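Beta-galactosidase (Bacillus circulans subsp. alkalophilus, PDB 3TTY) hydrolyses terminal beta-galactosides, binding galactose in a TIM-barrel glycoside hydrolase domain and assembling as a trimer. Local coordinates at residues Asp95-Lys107 / Pro200-Thr212. Numbering follows the deposited sequence.
Sequences DVLRVDYEGRKRK and PNALSEEWSGNRT
The ring of Tyr101 has Ala202 N over the centre of one face, 4.1 Å above the plane, and at its edge the carboxylate oxygens Glu102 OE2 and Glu206 OE2, the latter 3.3 Å from CE1. Tyr101 is the second residue of a type I beta turn, Asp100 to Gly103, closing a hairpin-like loop of the TIM-barrel domain; it meets a second type I turn, Asn201 to Ser204, and the short antiparallel hairpin after it. With CG anti to the backbone N (chi1 179°), the ring reaches across the second turn to the hairpin's loop, where Gly209 N donates to Tyr101 OH at 3.1 Å. A phenylalanine here would probably leave Gly209 N without this acceptor. The ring-edge C-H may be slightly polarised toward Glu206 OE2, while OE1 is held by Arg222 and Ser218. Each turn starts with an Asx turn: Asp100 OD1 takes Glu102 N and Arg104 N from opposite faces, and Asn201 OD1 takes Leu203 N. Glu102 OE1 touches Ala202 CB but pairs with Arg104 of the second subunit, at the trimer interface. At Gly103, with positive phi, a beta carbon would press on the preceding carbonyl O and clash with Leu203 CD1. Ala202 N joins the turns, donating to Tyr101 O at 3.0 Å and 162°.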
loop_
_atom_site.group_PDB
_atom_site.type_symbol
_atom_site.label_atom_id
_atom_site.label_comp_id
_atom_site.label_asym_id
_atom_site.label_seq_id
_atom_site.Cartn_x
_atom_site.Cartn_y
_atom_site.Cartn_z
ATOM N N ASP A 95 13.151 17.809 22.789
ATOM C CA ASP A 95 12.268 16.971 23.627
ATOM C C ASP A 95 10.802 17.309 23.361
ATOM O O ASP A 95 9.890 16.592 23.740
ATOM C CB ASP A 95 12.585 17.132 25.128
ATOM C CG ASP A 95 12.177 18.495 25.674
ATOM O OD1 ASP A 95 12.993 19.435 25.604
ATOM O OD2 ASP A 95 11.040 18.623 26.172
ATOM N N VAL A 96 10.584 18.414 22.679
ATOM C CA VAL A 96 9.240 18.841 22.339
ATOM C C VAL A 96 8.685 18.019 21.167
ATOM O O VAL A 96 7.476 17.901 20.987
ATOM C CB VAL A 96 9.259 20.352 22.059
ATOM C CG1 VAL A 96 8.755 20.677 20.659
ATOM C CG2 VAL A 96 8.516 21.093 23.160
ATOM N N LEU A 97 9.585 17.386 20.420
ATOM C CA LEU A 97 9.219 16.686 19.195
ATOM C C LEU A 97 8.928 15.202 19.430
ATOM O O LEU A 97 9.584 14.539 20.249
ATOM C CB LEU A 97 10.336 16.832 18.171
ATOM C CG LEU A 97 10.658 18.241 17.671
ATOM C CD1 LEU A 97 12.009 18.250 16.966
ATOM C CD2 LEU A 97 9.561 18.785 16.751
ATOM N N ARG A 98 7.962 14.673 18.686
ATOM C CA ARG A 98 7.554 13.282 18.858
ATOM C C ARG A 98 8.475 12.295 18.143
ATOM O O ARG A 98 9.254 12.671 17.260
ATOM C CB ARG A 98 6.109 13.079 18.393
ATOM C CG ARG A 98 5.093 13.665 19.343
ATOM C CD ARG A 98 3.680 13.429 18.890
ATOM N NE ARG A 98 2.741 14.136 19.760
ATOM C CZ ARG A 98 1.434 14.234 19.525
ATOM N NH1 ARG A 98 0.896 13.675 18.441
ATOM N NH2 ARG A 98 0.665 14.912 20.361
ATOM N N VAL A 99 8.401 11.042 18.576
ATOM C CA VAL A 99 8.963 9.924 17.852
ATOM C C VAL A 99 7.772 9.118 17.332
ATOM O O VAL A 99 6.819 8.832 18.077
ATOM C CB VAL A 99 9.886 9.102 18.754
ATOM C CG1 VAL A 99 10.146 7.720 18.166
ATOM C CG2 VAL A 99 11.185 9.850 18.940
ATOM N N ASP A 100 7.782 8.805 16.040
ATOM C CA ASP A 100 6.594 8.215 15.455
ATOM C C ASP A 100 6.516 6.696 15.601
ATOM O O ASP A 100 7.411 6.043 16.142
ATOM C CB ASP A 100 6.397 8.660 13.999
ATOM C CG ASP A 100 7.510 8.191 13.077
ATOM O OD1 ASP A 100 8.062 7.092 13.301
ATOM O OD2 ASP A 100 7.827 8.930 12.117
ATOM N N TYR A 101 5.415 6.158 15.113
ATOM C CA TYR A 101 5.129 4.738 15.143
ATOM C C TYR A 101 6.236 3.921 14.467
ATOM O O TYR A 101 6.428 2.754 14.788
ATOM C CB TYR A 101 3.764 4.512 14.483
ATOM C CG TYR A 101 3.302 3.075 14.396
ATOM C CD1 TYR A 101 2.620 2.478 15.450
ATOM C CD2 TYR A 101 3.522 2.325 13.245
ATOM C CE1 TYR A 101 2.177 1.166 15.360
ATOM C CE2 TYR A 101 3.089 1.020 13.147
ATOM C CZ TYR A 101 2.418 0.442 14.205
ATOM O OH TYR A 101 1.975 -0.855 14.097
ATOM N N GLU A 102 6.990 4.542 13.562
ATOM C CA GLU A 102 8.063 3.826 12.890
ATOM C C GLU A 102 9.391 3.976 13.627
ATOM O O GLU A 102 10.411 3.485 13.162
ATOM C CB GLU A 102 8.212 4.279 11.426
ATOM C CG GLU A 102 6.901 4.360 10.627
ATOM C CD GLU A 102 6.314 2.998 10.280
ATOM O OE1 GLU A 102 7.038 1.978 10.357
ATOM O OE2 GLU A 102 5.115 2.947 9.934
ATOM N N GLY A 103 9.371 4.654 14.773
ATOM C CA GLY A 103 10.563 4.833 15.599
ATOM C C GLY A 103 11.382 6.081 15.273
ATOM O O GLY A 103 12.444 6.323 15.864
ATOM N N ARG A 104 10.891 6.882 14.335
ATOM C CA ARG A 104 11.658 8.025 13.848
ATOM C C ARG A 104 11.457 9.267 14.697
ATOM O O ARG A 104 10.328 9.632 15.006
ATOM C CB ARG A 104 11.255 8.348 12.411
ATOM C CG ARG A 104 11.571 7.254 11.423
ATOM C CD ARG A 104 11.070 7.633 10.029
ATOM N NE ARG A 104 9.619 7.769 9.990
ATOM C CZ ARG A 104 8.901 7.690 8.879
ATOM N NH1 ARG A 104 9.503 7.473 7.714
ATOM N NH2 ARG A 104 7.586 7.818 8.930
ATOM N N LYS A 105 12.547 9.927 15.055
ATOM C CA LYS A 105 12.463 11.230 15.710
ATOM C C LYS A 105 12.047 12.333 14.710
ATOM O O LYS A 105 12.740 12.601 13.729
ATOM C CB LYS A 105 13.808 11.576 16.353
ATOM C CG LYS A 105 13.841 12.939 17.055
ATOM C CD LYS A 105 12.910 12.970 18.272
ATOM C CE LYS A 105 13.242 14.154 19.184
ATOM N NZ LYS A 105 12.457 14.169 20.445
ATOM N N ARG A 106 10.908 12.969 14.953
ATOM C CA ARG A 106 10.437 14.007 14.052
ATOM C C ARG A 106 11.317 15.254 14.116
ATOM O O ARG A 106 12.098 15.444 15.063
ATOM C CB ARG A 106 8.973 14.355 14.339
ATOM C CG ARG A 106 7.979 13.323 13.830
ATOM C CD ARG A 106 6.520 13.769 14.061
ATOM N NE ARG A 106 6.256 15.115 13.545
ATOM C CZ ARG A 106 6.205 15.431 12.249
ATOM N NH1 ARG A 106 6.394 14.498 11.314
ATOM N NH2 ARG A 106 5.969 16.686 11.888
ATOM N N LYS A 107 11.201 16.078 13.080
ATOM C CA LYS A 107 11.817 17.403 13.012
ATOM C C LYS A 107 10.670 18.409 13.026
ATOM O O LYS A 107 9.509 18.007 13.023
ATOM C CB LYS A 107 12.594 17.568 11.707
ATOM C CG LYS A 107 13.894 16.748 11.563
ATOM C CD LYS A 107 14.676 17.264 10.330
ATOM C CE LYS A 107 15.800 16.347 9.912
ATOM N NZ LYS A 107 16.197 16.620 8.503
ATOM N N PRO A 200 4.889 -0.076 22.560
ATOM C CA PRO A 200 4.539 -0.923 21.426
ATOM C C PRO A 200 4.376 -0.121 20.139
ATOM O O PRO A 200 3.429 0.633 19.999
ATOM C CB PRO A 200 3.186 -1.520 21.848
ATOM C CG PRO A 200 2.565 -0.460 22.735
ATOM C CD PRO A 200 3.705 0.325 23.351
ATOM N N ASN A 201 5.311 -0.278 19.214
ATOM C CA ASN A 201 5.170 0.285 17.873
ATOM C C ASN A 201 5.867 -0.642 16.888
ATOM O O ASN A 201 6.057 -1.813 17.184
ATOM C CB ASN A 201 5.689 1.732 17.802
ATOM C CG ASN A 201 7.171 1.842 18.100
ATOM O OD1 ASN A 201 7.868 0.840 18.215
ATOM N ND2 ASN A 201 7.666 3.073 18.202
ATOM N N ALA A 202 6.246 -0.135 15.727
ATOM C CA ALA A 202 6.810 -0.998 14.690
ATOM C C ALA A 202 8.153 -1.636 15.072
ATOM O O ALA A 202 8.585 -2.592 14.441
ATOM C CB ALA A 202 6.930 -0.241 13.353
ATOM N N LEU A 203 8.817 -1.102 16.095
ATOM C CA LEU A 203 10.093 -1.655 16.526
ATOM C C LEU A 203 9.893 -2.836 17.484
ATOM O O LEU A 203 10.830 -3.572 17.750
ATOM C CB LEU A 203 10.966 -0.587 17.205
ATOM C CG LEU A 203 11.349 0.678 16.415
ATOM C CD1 LEU A 203 12.232 1.645 17.241
ATOM C CD2 LEU A 203 12.033 0.328 15.095
ATOM N N SER A 204 8.674 -3.014 17.995
ATOM C CA SER A 204 8.466 -3.935 19.108
ATOM C C SER A 204 7.326 -4.939 18.904
ATOM O O SER A 204 7.547 -5.971 18.300
ATOM C CB SER A 204 8.318 -3.162 20.427
ATOM O OG SER A 204 7.311 -2.166 20.325
ATOM N N GLU A 205 6.119 -4.639 19.393
ATOM C CA GLU A 205 5.007 -5.590 19.321
ATOM C C GLU A 205 4.022 -5.359 18.174
ATOM O O GLU A 205 3.157 -6.194 17.925
ATOM C CB GLU A 205 4.203 -5.579 20.624
ATOM C CG GLU A 205 4.979 -5.931 21.871
ATOM C CD GLU A 205 5.438 -7.390 21.914
ATOM O OE1 GLU A 205 5.996 -7.787 22.953
ATOM O OE2 GLU A 205 5.253 -8.127 20.918
ATOM N N GLU A 206 4.120 -4.224 17.498
ATOM C CA GLU A 206 3.051 -3.828 16.579
ATOM C C GLU A 206 3.518 -3.744 15.144
ATOM O O GLU A 206 4.710 -3.617 14.877
ATOM C CB GLU A 206 2.415 -2.498 17.004
ATOM C CG GLU A 206 1.620 -2.629 18.303
ATOM C CD GLU A 206 0.816 -1.387 18.670
ATOM O OE1 GLU A 206 0.337 -1.324 19.822
ATOM O OE2 GLU A 206 0.655 -0.480 17.819
ATOM N N TRP A 207 2.571 -3.842 14.224
ATOM C CA TRP A 207 2.877 -3.619 12.824
ATOM C C TRP A 207 1.618 -3.237 12.075
ATOM O O TRP A 207 0.503 -3.464 12.550
ATOM C CB TRP A 207 3.533 -4.846 12.190
ATOM C CG TRP A 207 2.629 -6.073 12.072
ATOM C CD1 TRP A 207 1.972 -6.507 10.949
ATOM C CD2 TRP A 207 2.318 -7.028 13.108
ATOM N NE1 TRP A 207 1.283 -7.667 11.221
ATOM C CE2 TRP A 207 1.480 -8.011 12.534
ATOM C CE3 TRP A 207 2.671 -7.146 14.458
ATOM C CZ2 TRP A 207 0.975 -9.089 13.265
ATOM C CZ3 TRP A 207 2.173 -8.226 15.187
ATOM C CH2 TRP A 207 1.336 -9.185 14.584
ATOM N N SER A 208 1.815 -2.634 10.907
ATOM C CA SER A 208 0.715 -2.298 10.004
ATOM C C SER A 208 -0.332 -1.428 10.661
ATOM O O SER A 208 -1.499 -1.467 10.277
ATOM C CB SER A 208 0.056 -3.566 9.455
ATOM O OG SER A 208 0.965 -4.281 8.630
ATOM N N GLY A 209 0.087 -0.652 11.657
ATOM C CA GLY A 209 -0.766 0.376 12.237
ATOM C C GLY A 209 -1.810 -0.097 13.236
ATOM O O GLY A 209 -2.186 0.665 14.136
ATOM N N ASN A 210 -2.287 -1.335 13.088
ATOM C CA ASN A 210 -3.350 -1.849 13.955
ATOM C C ASN A 210 -3.188 -3.304 14.397
ATOM O O ASN A 210 -4.106 -3.886 14.969
ATOM C CB ASN A 210 -4.726 -1.669 13.297
ATOM C CG ASN A 210 -4.836 -2.356 11.924
ATOM O OD1 ASN A 210 -5.647 -1.949 11.090
ATOM N ND2 ASN A 210 -4.027 -3.386 11.687
ATOM N N ARG A 211 -2.032 -3.898 14.124
ATOM C CA ARG A 211 -1.795 -5.292 14.494
ATOM C C ARG A 211 -0.827 -5.348 15.674
ATOM O O ARG A 211 0.031 -4.476 15.813
ATOM C CB ARG A 211 -1.219 -6.072 13.306
ATOM C CG ARG A 211 -2.153 -7.102 12.678
ATOM C CD ARG A 211 -3.363 -6.478 12.025
ATOM N NE ARG A 211 -4.299 -5.946 13.011
ATOM C CZ ARG A 211 -5.250 -6.661 13.605
ATOM N NH1 ARG A 211 -5.391 -7.953 13.320
ATOM N NH2 ARG A 211 -6.055 -6.090 14.494
ATOM N N THR A 212 -0.955 -6.374 16.515
ATOM C CA THR A 212 -0.084 -6.498 17.678
ATOM C C THR A 212 0.052 -7.945 18.140
ATOM O O THR A 212 -0.864 -8.742 17.978
ATOM C CB THR A 212 -0.603 -5.654 18.864
ATOM O OG1 THR A 212 0.424 -5.520 19.854
ATOM C CG2 THR A 212 -1.834 -6.307 19.488
#